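Local structure of ASCH domain-containing protein (Enterococcus faecalis, 1T62) at residues G69-I74 / L82-T87. The protein is of unknown function but carries an ASCH domain of the PUA clan, consistent with a role in RNA binding. Sequence-based numbering, arbitrary orientation.
Sequences GQYDII and LAIIRT
Tyr71 and Arg86 reach out side by side from a non-hydrogen-bonded pair, and the arginine lays its aliphatic part over one face of the phenol: CG stands 3.9 Å from the Tyr71 ring centroid, offset toward the rim, in a CH-pi contact. The Arg86 chain bends about its CB-CG and CG-CD bonds; the guanidinium plane lies 28° from that of the ring, and NH1 forms a salt bridge with Glu147. Tyr71 and Arg86 stay partly exposed, whereas Ile73 and Ile84 further along the same face are buried: the CD1 methyl of Ile84 meets Tyr71 CD2, and both isoleucines pack against Phe8 of helix 2-16. The two segments form an antiparallel beta hairpin within the mixed sheet of the ASCH domain, flanked by strands 24-27 and 140-151. A classic beta bulge interrupts the regular pairing near the turn: Ile74 O accepts from both Leu82 N (2.6 Å) and Ala83 N (3.3 Å). The other face is buried at Asp72, Ile74, Ala83 and Ile85, where Ile74 CG1 approaches Ile85 CD1 at 4.2 Å. Asp72 is held through both oxygens, OD1 taking Gln70 NE2 on its syn lone pair at 2.7 Å and OD2 hydrogen-bonded to Trp26 NE1.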
# COMPACT_ATOMS: atom_id res chain seq x y z
N GLY B 69 0.00 13.91 21.33
CA GLY B 69 -1.41 14.13 21.12
C GLY B 69 -1.92 14.13 19.69
O GLY B 69 -3.13 14.06 19.48
N GLN B 70 -1.02 14.22 18.72
CA GLN B 70 -1.40 14.25 17.31
C GLN B 70 -1.97 12.92 16.83
O GLN B 70 -1.84 11.90 17.51
CB GLN B 70 -0.20 14.60 16.44
CG GLN B 70 0.82 13.49 16.41
CD GLN B 70 1.79 13.61 15.26
OE1 GLN B 70 2.53 14.58 15.14
NE2 GLN B 70 1.78 12.61 14.39
N TYR B 71 -2.59 12.94 15.65
CA TYR B 71 -3.16 11.74 15.05
C TYR B 71 -2.49 11.37 13.73
O TYR B 71 -1.91 12.20 13.03
CB TYR B 71 -4.65 11.91 14.77
CG TYR B 71 -5.51 12.13 15.98
CD1 TYR B 71 -5.74 13.41 16.48
CD2 TYR B 71 -6.12 11.05 16.62
CE1 TYR B 71 -6.56 13.61 17.58
CE2 TYR B 71 -6.94 11.24 17.72
CZ TYR B 71 -7.16 12.52 18.20
OH TYR B 71 -7.95 12.72 19.32
N ASP B 72 -2.58 10.09 13.40
CA ASP B 72 -2.03 9.58 12.17
C ASP B 72 -2.95 8.53 11.59
O ASP B 72 -3.34 7.59 12.29
CB ASP B 72 -0.66 8.96 12.40
CG ASP B 72 0.37 9.97 12.83
OD1 ASP B 72 0.30 10.42 13.99
OD2 ASP B 72 1.23 10.32 11.99
N ILE B 73 -3.32 8.69 10.33
CA ILE B 73 -4.17 7.72 9.67
C ILE B 73 -3.19 6.66 9.18
O ILE B 73 -2.19 6.98 8.55
CB ILE B 73 -4.94 8.39 8.51
CG1 ILE B 73 -5.85 9.48 9.08
CG2 ILE B 73 -5.76 7.37 7.76
CD1 ILE B 73 -6.54 10.35 8.04
N ILE B 74 -3.46 5.39 9.50
CA ILE B 74 -2.57 4.30 9.10
C ILE B 74 -3.08 3.43 7.96
O ILE B 74 -4.22 2.96 7.99
CB ILE B 74 -2.30 3.39 10.29
CG1 ILE B 74 -1.60 4.18 11.39
CG2 ILE B 74 -1.50 2.19 9.85
CD1 ILE B 74 -0.30 4.79 10.96
N LEU B 82 -6.38 1.65 7.26
CA LEU B 82 -6.41 0.59 8.26
C LEU B 82 -7.03 1.03 9.58
O LEU B 82 -8.06 0.50 10.00
CB LEU B 82 -4.99 0.12 8.51
CG LEU B 82 -4.68 -1.37 8.56
CD1 LEU B 82 -3.27 -1.53 9.10
CD2 LEU B 82 -5.68 -2.09 9.44
N ALA B 83 -6.39 1.98 10.25
CA ALA B 83 -6.90 2.48 11.52
C ALA B 83 -6.28 3.83 11.78
O ALA B 83 -5.34 4.21 11.11
CB ALA B 83 -6.55 1.52 12.64
N ILE B 84 -6.83 4.56 12.74
CA ILE B 84 -6.26 5.84 13.08
C ILE B 84 -5.75 5.74 14.53
O ILE B 84 -6.35 5.07 15.37
CB ILE B 84 -7.26 7.02 12.85
CG1 ILE B 84 -7.38 7.86 14.11
CG2 ILE B 84 -8.59 6.52 12.37
CD1 ILE B 84 -6.39 8.98 14.12
N ILE B 85 -4.61 6.37 14.80
CA ILE B 85 -4.00 6.30 16.11
C ILE B 85 -3.67 7.65 16.73
O ILE B 85 -3.55 8.66 16.04
CB ILE B 85 -2.71 5.50 16.02
CG1 ILE B 85 -1.71 6.23 15.13
CG2 ILE B 85 -2.99 4.16 15.39
CD1 ILE B 85 -0.34 5.61 15.12
N ARG B 86 -3.53 7.66 18.05
CA ARG B 86 -3.19 8.89 18.75
C ARG B 86 -1.88 8.73 19.51
O ARG B 86 -1.69 7.75 20.24
CB ARG B 86 -4.29 9.28 19.73
CG ARG B 86 -4.29 10.76 19.96
CD ARG B 86 -4.10 11.13 21.39
NE ARG B 86 -5.37 11.18 22.10
CZ ARG B 86 -5.93 10.11 22.65
NH1 ARG B 86 -5.32 8.95 22.56
NH2 ARG B 86 -7.09 10.22 23.29
N THR B 87 -0.98 9.68 19.33
CA THR B 87 0.32 9.63 20.00
C THR B 87 0.21 10.20 21.41
O THR B 87 -0.19 11.34 21.59
CB THR B 87 1.37 10.43 19.20
OG1 THR B 87 1.40 9.97 17.84
CG2 THR B 87 2.74 10.25 19.81